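PDB 5LPF: kallikrein-10 from Homo sapiens, which is a secreted serine protease of the kallikrein subfamily with a tumour-suppressor role in breast and prostate cancer. Local coordinates for residues Q63-R68 with P109-L114; H94-L99 with S225-V230; M171-L176 with Q212-Y217. One frame throughout, in Å; residues are numbered along the deposited sequence.

Contact 1 (Q63-R68 with P109-L114); sequences QGEQLR and PRVRAL
R110 lies against the carboxylate of E65 along most of its length, and its side chain is the one to follow. R110 CB lies 3.5 Å from E65 OE2. CG keeps beside the same oxygen a little farther off, and R110 CD meets both oxygens, with E65 OE2 at 3.4 Å, so the aliphatic half of the arginine is laid on the acid. At NE the contact becomes polar: R110 NE donates to E65 OE1 over 3.3 Å, a weak hydrogen bond with a bent N-H...O angle of 134° that forms part of a salt bridge. The carboxylate and guanidinium planes are only 16° apart, with OE1 at the guanidinium edge. A bend at chi3 (-94°) swings the guanidinium across toward Q66, and the two side chains cross at about a right angle. Q66 OE1 lies 3.3 Å from R110 NH1, in the guanidinium plane but at an angle too poor for a bond; the approach of NE2, donor against donor, is doubtful. Q66 OE1 is instead taken up by the backbone N of V106, while Q66 NE2 gives E65 OE1 a second, weak hydrogen bond of 3.4 Å. E65 OE1 therefore has two donors, R110 NE and Q66 NE2, both weak. Beside the polar group V111 brings CG2 to Q66 NE2, and its buried side chain packs inward on V54 and L33. The polar end stays near the surface and is probably loose, since E65 is poorly ordered. The pairing ties the beginning of strand 66-75 to the connection that follows strand 97-101, at the surface of the N-terminal beta-barrel of the chymotrypsin-like fold, from which the chain goes on to the second barrel.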
loop_
_atom_site.group_PDB
_atom_site.type_symbol
_atom_site.label_atom_id
_atom_site.label_comp_id
_atom_site.label_asym_id
_atom_site.label_seq_id
_atom_site.Cartn_x
_atom_site.Cartn_y
_atom_site.Cartn_z
ATOM N N GLN A 63 -21.815 -8.422 -7.517
ATOM C CA GLN A 63 -21.931 -7.850 -6.180
ATOM C C GLN A 63 -20.872 -6.772 -5.979
ATOM O O GLN A 63 -20.265 -6.296 -6.940
ATOM C CB GLN A 63 -21.796 -8.946 -5.103
ATOM C CG GLN A 63 -20.352 -9.325 -4.734
ATOM C CD GLN A 63 -20.253 -10.526 -3.810
ATOM O OE1 GLN A 63 -19.855 -11.607 -4.236
ATOM N NE2 GLN A 63 -20.600 -10.339 -2.540
ATOM N N GLY A 64 -20.662 -6.387 -4.728
ATOM C CA GLY A 64 -19.527 -5.582 -4.337
ATOM C C GLY A 64 -19.927 -4.169 -3.953
ATOM O O GLY A 64 -21.041 -3.708 -4.205
ATOM N N GLU A 65 -18.972 -3.481 -3.338
ATOM C CA GLU A 65 -19.220 -2.115 -2.910
ATOM C C GLU A 65 -19.248 -1.212 -4.134
ATOM O O GLU A 65 -20.319 -0.768 -4.559
ATOM C CB GLU A 65 -18.148 -1.650 -1.922
ATOM C CG GLU A 65 -18.655 -1.424 -0.507
ATOM C CD GLU A 65 -19.608 -0.246 -0.401
ATOM O OE1 GLU A 65 -19.692 0.552 -1.360
ATOM O OE2 GLU A 65 -20.277 -0.118 0.645
ATOM N N GLN A 66 -18.085 -0.963 -4.728
ATOM C CA GLN A 66 -18.011 -0.190 -5.956
ATOM C C GLN A 66 -16.909 -0.771 -6.819
ATOM O O GLN A 66 -15.790 -0.978 -6.342
ATOM C CB GLN A 66 -17.719 1.288 -5.684
ATOM C CG GLN A 66 -18.884 2.054 -5.124
ATOM C CD GLN A 66 -18.416 3.269 -4.372
ATOM O OE1 GLN A 66 -18.171 4.330 -4.946
ATOM N NE2 GLN A 66 -18.169 3.082 -3.089
ATOM N N LEU A 67 -17.222 -1.015 -8.083
ATOM C CA LEU A 67 -16.303 -1.651 -9.011
ATOM C C LEU A 67 -15.991 -0.628 -10.089
ATOM O O LEU A 67 -16.906 -0.114 -10.743
ATOM C CB LEU A 67 -16.903 -2.917 -9.624
ATOM C CG LEU A 67 -17.525 -3.987 -8.721
ATOM C CD1 LEU A 67 -18.173 -5.058 -9.580
ATOM C CD2 LEU A 67 -16.503 -4.606 -7.781
ATOM N N ARG A 68 -14.715 -0.314 -10.256
ATOM C CA ARG A 68 -14.294 0.651 -11.253
ATOM C C ARG A 68 -13.209 0.027 -12.109
ATOM O O ARG A 68 -12.390 -0.767 -11.637
ATOM C CB ARG A 68 -13.765 1.955 -10.631
ATOM C CG ARG A 68 -14.789 2.788 -9.873
ATOM C CD ARG A 68 -15.906 3.314 -10.761
ATOM N NE ARG A 68 -16.729 4.283 -10.041
ATOM C CZ ARG A 68 -17.704 3.957 -9.200
ATOM N NH1 ARG A 68 -17.978 2.680 -8.967
ATOM N NH2 ARG A 68 -18.399 4.904 -8.585
ATOM N N PRO A 109 -18.882 7.043 4.113
ATOM C CA PRO A 109 -18.205 6.376 5.240
ATOM C C PRO A 109 -17.571 5.060 4.836
ATOM O O PRO A 109 -16.461 4.719 5.269
ATOM C CB PRO A 109 -19.341 6.178 6.253
ATOM C CG PRO A 109 -20.573 6.075 5.401
ATOM C CD PRO A 109 -20.350 7.009 4.242
ATOM N N ARG A 110 -18.283 4.317 3.992
ATOM C CA ARG A 110 -17.797 3.067 3.426
ATOM C C ARG A 110 -16.513 3.268 2.633
ATOM O O ARG A 110 -15.568 2.480 2.753
ATOM C CB ARG A 110 -18.892 2.504 2.527
ATOM C CG ARG A 110 -19.828 3.623 2.052
ATOM C CD ARG A 110 -20.648 3.248 0.835
ATOM N NE ARG A 110 -20.026 3.660 -0.423
ATOM C CZ ARG A 110 -20.156 4.872 -0.957
ATOM N NH1 ARG A 110 -19.572 5.167 -2.107
ATOM N NH2 ARG A 110 -20.871 5.797 -0.337
ATOM N N VAL A 111 -16.477 4.297 1.789
ATOM C CA VAL A 111 -15.424 4.485 0.797
ATOM C C VAL A 111 -14.987 5.944 0.834
ATOM O O VAL A 111 -15.759 6.835 0.459
ATOM C CB VAL A 111 -15.890 4.091 -0.611
ATOM C CG1 VAL A 111 -14.789 4.325 -1.629
ATOM C CG2 VAL A 111 -16.340 2.642 -0.627
ATOM N N ARG A 112 -13.742 6.186 1.233
ATOM C CA ARG A 112 -13.145 7.512 1.162
ATOM C C ARG A 112 -11.672 7.369 0.837
ATOM O O ARG A 112 -11.072 6.309 1.025
ATOM C CB ARG A 112 -13.213 8.312 2.476
ATOM C CG ARG A 112 -14.500 8.316 3.229
ATOM C CD ARG A 112 -14.314 7.758 4.637
ATOM N NE ARG A 112 -13.359 8.534 5.424
ATOM C CZ ARG A 112 -13.087 8.307 6.706
ATOM N NH1 ARG A 112 -13.696 7.321 7.353
ATOM N NH2 ARG A 112 -12.205 9.066 7.343
ATOM N N ALA A 113 -11.090 8.463 0.365
ATOM C CA ALA A 113 -9.663 8.462 0.136
ATOM C C ALA A 113 -8.941 8.450 1.480
ATOM O O ALA A 113 -9.518 8.761 2.526
ATOM C CB ALA A 113 -9.247 9.683 -0.683
ATOM N N LEU A 114 -7.659 8.104 1.450
ATOM C CA LEU A 114 -6.840 8.157 2.650
ATOM C C LEU A 114 -5.951 9.389 2.544
ATOM O O LEU A 114 -5.408 9.684 1.475
ATOM C CB LEU A 114 -6.003 6.883 2.815
ATOM C CG LEU A 114 -5.335 6.463 4.141
ATOM C CD1 LEU A 114 -4.360 5.315 3.897
ATOM C CD2 LEU A 114 -4.659 7.571 4.933
#

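Contact 2 (H94-L99 with S225-V230); sequences HDLMLL and SWINKV
W226 reaches from the C-terminal helix to L96, M97 and L98, and the contact is apolar throughout. Its CG stands anti to the backbone N (chi1 175°), which swings the indole off the helix toward the strand. L98 CD1 sits over one face of the six-membered ring, 4.0 Å from its centroid and 26° off the normal, a CH-pi contact. M97 CA comes instead to the ring edge, 4.2 Å from W226 CH2, and L96 CD2 touches CZ3. One residue on, I227 sends CD1 to L96 CD2 at 4.2 Å and turns CG2 to L98 CD1, so I227 touches both leucines. The next turn brings V230, whose CG1 meets L98 CD1 at 3.6 Å. Its other methyl, CG2, lies 3.5 Å above the same face of the W226 ring, out toward the rim, so L98 CD1 is received in a notch between indole, isoleucine and valine. W38 and L40 of strand 38-41 also cover L98, and H76 meets the indole with its ring. Strand 97-99 and helix 225-230 run nearly parallel, at 19°, their axes 10.0 Å apart. Just ahead of the strand is D95, by similarity the aspartate of the catalytic triad, hydrogen-bonded through OD2 to H44 ND1. This is the C-terminal helix of the chymotrypsin-like fold, packed on the outside of the N-terminal barrel.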
loop_
_atom_site.group_PDB
_atom_site.type_symbol
_atom_site.label_atom_id
_atom_site.label_comp_id
_atom_site.label_asym_id
_atom_site.label_seq_id
_atom_site.Cartn_x
_atom_site.Cartn_y
_atom_site.Cartn_z
ATOM N N HIS A 94 11.989 2.704 -7.583
ATOM C CA HIS A 94 10.875 3.566 -7.196
ATOM C C HIS A 94 9.626 2.800 -7.569
ATOM O O HIS A 94 9.115 2.902 -8.685
ATOM C CB HIS A 94 10.960 4.912 -7.842
ATOM C CG HIS A 94 12.262 5.594 -7.581
ATOM N ND1 HIS A 94 12.642 6.009 -6.323
ATOM C CD2 HIS A 94 13.298 5.882 -8.401
ATOM C CE1 HIS A 94 13.844 6.551 -6.386
ATOM N NE2 HIS A 94 14.263 6.489 -7.636
ATOM N N ASP A 95 9.108 2.060 -6.589
ATOM C CA ASP A 95 8.021 1.112 -6.814
ATOM C C ASP A 95 6.714 1.819 -6.460
ATOM O O ASP A 95 6.186 1.705 -5.357
ATOM C CB ASP A 95 8.271 -0.115 -5.935
ATOM C CG ASP A 95 7.535 -1.361 -6.391
ATOM O OD1 ASP A 95 6.988 -1.373 -7.516
ATOM O OD2 ASP A 95 7.526 -2.345 -5.612
ATOM N N LEU A 96 6.172 2.528 -7.446
ATOM C CA LEU A 96 4.943 3.287 -7.259
ATOM C C LEU A 96 4.231 3.464 -8.588
ATOM O O LEU A 96 4.874 3.739 -9.595
ATOM C CB LEU A 96 5.260 4.652 -6.610
ATOM C CG LEU A 96 4.373 5.095 -5.445
ATOM C CD1 LEU A 96 4.234 3.989 -4.403
ATOM C CD2 LEU A 96 4.918 6.365 -4.810
ATOM N N MET A 97 2.907 3.362 -8.582
ATOM C CA MET A 97 2.128 3.635 -9.783
ATOM C C MET A 97 0.771 4.192 -9.387
ATOM O O MET A 97 0.205 3.785 -8.375
ATOM C CB MET A 97 1.999 2.377 -10.663
ATOM C CG MET A 97 0.954 2.432 -11.763
ATOM S SD MET A 97 0.912 0.865 -12.634
ATOM C CE MET A 97 0.097 -0.123 -11.404
ATOM N N LEU A 98 0.281 5.156 -10.158
ATOM C CA LEU A 98 -1.022 5.759 -9.931
ATOM C C LEU A 98 -1.992 5.262 -10.993
ATOM O O LEU A 98 -1.698 5.327 -12.191
ATOM C CB LEU A 98 -0.930 7.286 -9.949
ATOM C CG LEU A 98 -0.542 7.823 -8.568
ATOM C CD1 LEU A 98 0.150 9.174 -8.659
ATOM C CD2 LEU A 98 -1.762 7.880 -7.646
ATOM N N LEU A 99 -3.135 4.756 -10.545
ATOM C CA LEU A 99 -4.173 4.209 -11.407
ATOM C C LEU A 99 -5.380 5.131 -11.314
ATOM O O LEU A 99 -5.905 5.356 -10.219
ATOM C CB LEU A 99 -4.542 2.794 -10.963
ATOM C CG LEU A 99 -3.553 1.653 -11.206
ATOM C CD1 LEU A 99 -4.177 0.331 -10.814
ATOM C CD2 LEU A 99 -3.119 1.609 -12.656
ATOM N N SER A 225 5.519 15.288 -4.389
ATOM C CA SER A 225 5.514 16.181 -5.543
ATOM C C SER A 225 4.962 15.474 -6.774
ATOM O O SER A 225 4.133 16.029 -7.503
ATOM C CB SER A 225 6.924 16.709 -5.808
ATOM O OG SER A 225 7.314 17.640 -4.815
ATOM N N TRP A 226 5.418 14.245 -7.024
ATOM C CA TRP A 226 4.929 13.496 -8.176
ATOM C C TRP A 226 3.469 13.088 -8.000
ATOM O O TRP A 226 2.661 13.241 -8.925
ATOM C CB TRP A 226 5.813 12.269 -8.413
ATOM C CG TRP A 226 5.316 11.366 -9.505
ATOM C CD1 TRP A 226 5.419 11.571 -10.849
ATOM C CD2 TRP A 226 4.655 10.106 -9.341
ATOM N NE1 TRP A 226 4.851 10.525 -11.535
ATOM C CE2 TRP A 226 4.375 9.610 -10.631
ATOM C CE3 TRP A 226 4.266 9.352 -8.230
ATOM C CZ2 TRP A 226 3.726 8.395 -10.841
ATOM C CZ3 TRP A 226 3.623 8.145 -8.440
ATOM C CH2 TRP A 226 3.360 7.678 -9.736
ATOM N N ILE A 227 3.107 12.577 -6.818
ATOM C CA ILE A 227 1.741 12.095 -6.600
ATOM C C ILE A 227 0.731 13.217 -6.793
ATOM O O ILE A 227 -0.217 13.095 -7.578
ATOM C CB ILE A 227 1.602 11.467 -5.201
ATOM C CG1 ILE A 227 2.459 10.208 -5.076
ATOM C CG2 ILE A 227 0.141 11.151 -4.913
ATOM C CD1 ILE A 227 2.326 9.520 -3.731
ATOM N N ASN A 228 0.941 14.342 -6.104
ATOM C CA ASN A 228 -0.017 15.443 -6.156
ATOM C C ASN A 228 -0.189 15.964 -7.572
ATOM O O ASN A 228 -1.306 16.308 -7.978
ATOM C CB ASN A 228 0.429 16.566 -5.221
ATOM C CG ASN A 228 -0.065 16.369 -3.807
ATOM O OD1 ASN A 228 -1.199 15.935 -3.594
ATOM N ND2 ASN A 228 0.779 16.683 -2.832
ATOM N N LYS A 229 0.904 16.032 -8.332
ATOM C CA LYS A 229 0.891 16.606 -9.670
ATOM C C LYS A 229 0.319 15.662 -10.721
ATOM O O LYS A 229 -0.241 16.130 -11.718
ATOM C CB LYS A 229 2.319 16.996 -10.055
ATOM N N VAL A 230 0.433 14.345 -10.521
ATOM C CA VAL A 230 -0.249 13.395 -11.400
ATOM C C VAL A 230 -1.757 13.443 -11.179
ATOM O O VAL A 230 -2.541 13.376 -12.134
ATOM C CB VAL A 230 0.321 11.977 -11.216
ATOM C CG1 VAL A 230 -0.686 10.942 -11.670
ATOM C CG2 VAL A 230 1.592 11.829 -12.024
#

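Contact 3 (M171-L176 with Q212-Y217); sequences MICAGL and QHPAVY
I172 and Y217 face each other as a hydrogen-bonded pair in an antiparallel ladder, joined by two backbone bonds. Y217 N to I172 O is the straighter, 2.7 Å with an N-H...O angle of 169° and in the carbonyl plane; the return bond from I172 N is tilted out of the plane of Y217 C=O. Two residues along, A174 N donates to A215 O at 3.0 Å, while A215 N to A174 O is weak. Between them C173 and V216 form the non-hydrogen-bonded pair. CA-H...O contacts fill in the ladder, C173 CA with A215 O and V216 CA with I172 O.

Side-chain packing differs on the two faces. On that of I172, A174 and Y217, the A174 methyl touches Y217 CE1 at 3.7 Å, and I172 O lies at the edge of the phenol ring, in its plane; L201 of the next strand also meets the ring. On the other face, C173 SG, disulfide-bonded to C159, has P214 CG at 3.4 Å. V216 keeps CG1 anti to its own N (chi1 171°), and this methyl meets M171 SD at 3.3 Å, with M171 CE beside it. Bends at chi2 and chi3 fold the methionine across the valine. With an alanine in place of M171, V216 CG1 would probably be left without the sulfur and methyl that lie against it.

M171 is also about 7 Å, side chain to side chain, from D95, the triad aspartate by similarity, though not in contact with it. Adjacent strands 171-176 and 215-219 belong to the C-terminal barrel of the chymotrypsin-like fold; in trypsin-like relatives the strand equivalent to 215-219 runs along the specificity (S1) pocket.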
loop_
_atom_site.group_PDB
_atom_site.type_symbol
_atom_site.label_atom_id
_atom_site.label_comp_id
_atom_site.label_asym_id
_atom_site.label_seq_id
_atom_site.Cartn_x
_atom_site.Cartn_y
_atom_site.Cartn_z
ATOM N N MET A 171 12.509 4.827 1.616
ATOM C CA MET A 171 11.852 3.572 1.959
ATOM C C MET A 171 11.559 3.520 3.449
ATOM O O MET A 171 12.000 4.368 4.230
ATOM C CB MET A 171 12.714 2.369 1.591
ATOM C CG MET A 171 13.024 2.245 0.141
ATOM S SD MET A 171 12.773 0.585 -0.369
ATOM C CE MET A 171 14.422 0.028 -0.006
ATOM N N ILE A 172 10.841 2.469 3.835
ATOM C CA ILE A 172 10.488 2.202 5.219
ATOM C C ILE A 172 10.644 0.704 5.404
ATOM O O ILE A 172 10.013 -0.079 4.686
ATOM C CB ILE A 172 9.047 2.618 5.566
ATOM C CG1 ILE A 172 8.858 4.135 5.490
ATOM C CG2 ILE A 172 8.683 2.101 6.935
ATOM C CD1 ILE A 172 9.741 4.913 6.433
ATOM N N CYS A 173 11.483 0.303 6.350
ATOM C CA CYS A 173 11.506 -1.072 6.820
ATOM C C CYS A 173 10.521 -1.123 7.979
ATOM O O CYS A 173 10.647 -0.353 8.937
ATOM C CB CYS A 173 12.919 -1.498 7.232
ATOM S SG CYS A 173 13.598 -2.972 6.363
ATOM N N ALA A 174 9.546 -2.019 7.905
ATOM C CA ALA A 174 8.452 -2.024 8.867
ATOM C C ALA A 174 8.458 -3.332 9.639
ATOM O O ALA A 174 8.225 -4.400 9.061
ATOM C CB ALA A 174 7.121 -1.829 8.148
ATOM N N GLY A 175 8.716 -3.249 10.942
ATOM C CA GLY A 175 8.794 -4.452 11.749
ATOM C C GLY A 175 7.435 -4.902 12.240
ATOM O O GLY A 175 6.718 -4.150 12.910
ATOM N N LEU A 176 7.101 -6.150 11.942
ATOM C CA LEU A 176 5.878 -6.780 12.407
ATOM C C LEU A 176 6.126 -7.328 13.804
ATOM O O LEU A 176 7.222 -7.813 14.098
ATOM C CB LEU A 176 5.462 -7.895 11.447
ATOM C CG LEU A 176 3.983 -8.126 11.130
ATOM C CD1 LEU A 176 3.241 -6.828 10.873
ATOM C CD2 LEU A 176 3.874 -9.028 9.921
ATOM N N GLN A 212 10.453 -12.124 11.907
ATOM C CA GLN A 212 11.766 -11.560 12.201
ATOM C C GLN A 212 12.253 -10.673 11.064
ATOM O O GLN A 212 12.955 -9.680 11.294
ATOM C CB GLN A 212 12.775 -12.678 12.484
ATOM C CG GLN A 212 12.646 -13.300 13.874
ATOM C CD GLN A 212 13.821 -14.201 14.241
ATOM O OE1 GLN A 212 14.973 -13.904 13.924
ATOM N NE2 GLN A 212 13.528 -15.313 14.908
ATOM N N HIS A 213 11.889 -11.003 9.858
ATOM C CA HIS A 213 12.382 -10.178 8.767
ATOM C C HIS A 213 11.397 -9.056 8.467
ATOM O O HIS A 213 10.184 -9.287 8.425
ATOM C CB HIS A 213 12.616 -11.032 7.526
ATOM C CG HIS A 213 11.356 -11.470 6.840
ATOM N ND1 HIS A 213 10.749 -12.677 7.112
ATOM C CD2 HIS A 213 10.612 -10.889 5.871
ATOM C CE1 HIS A 213 9.669 -12.809 6.363
ATOM N NE2 HIS A 213 9.566 -11.739 5.598
ATOM N N PRO A 214 11.898 -7.840 8.261
ATOM C CA PRO A 214 10.996 -6.714 8.012
ATOM C C PRO A 214 10.605 -6.595 6.551
ATOM O O PRO A 214 11.376 -6.910 5.640
ATOM C CB PRO A 214 11.845 -5.522 8.472
ATOM C CG PRO A 214 13.214 -5.909 8.044
ATOM C CD PRO A 214 13.309 -7.408 8.295
ATOM N N ALA A 215 9.390 -6.104 6.327
ATOM C CA ALA A 215 8.925 -5.793 4.987
ATOM C C ALA A 215 9.449 -4.428 4.559
ATOM O O ALA A 215 9.735 -3.559 5.387
ATOM C CB ALA A 215 7.397 -5.826 4.927
ATOM N N VAL A 216 9.555 -4.241 3.251
ATOM C CA VAL A 216 10.126 -3.034 2.667
ATOM C C VAL A 216 9.030 -2.242 1.962
ATOM O O VAL A 216 8.408 -2.732 1.010
ATOM C CB VAL A 216 11.286 -3.389 1.728
ATOM C CG1 VAL A 216 11.734 -2.198 0.972
ATOM C CG2 VAL A 216 12.450 -3.911 2.551
ATOM N N TYR A 217 8.797 -1.016 2.432
ATOM C CA TYR A 217 7.782 -0.127 1.890
ATOM C C TYR A 217 8.419 1.084 1.225
ATOM O O TYR A 217 9.444 1.599 1.680
ATOM C CB TYR A 217 6.818 0.360 2.979
ATOM C CG TYR A 217 5.916 -0.710 3.551
ATOM C CD1 TYR A 217 6.416 -1.694 4.390
ATOM C CD2 TYR A 217 4.563 -0.736 3.243
ATOM C CE1 TYR A 217 5.596 -2.668 4.910
ATOM C CE2 TYR A 217 3.735 -1.710 3.757
ATOM C CZ TYR A 217 4.257 -2.675 4.591
ATOM O OH TYR A 217 3.440 -3.653 5.110
#

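Contacts 1 and 2 both involve strands of the first barrel, 66-75 and 97-101, which are antiparallel neighbours; contact 3 joins two neighbouring strands of the second. Along the chain the segments of contacts 1 and 2 alternate: 63-68, 94-99, 109-114, and much later 225-230. Contact 3 falls wholly between the last two, and strand 215-219 leads directly into the helix of contact 2. That helix thus brings the end of the chain back onto the first barrel. Centre to centre, contact 2 is about 21 Å from each of the others, and contacts 1 and 3 are about 28 Å apart, on opposite sides of the molecule. The triad, assigned by similarity, draws on both barrels.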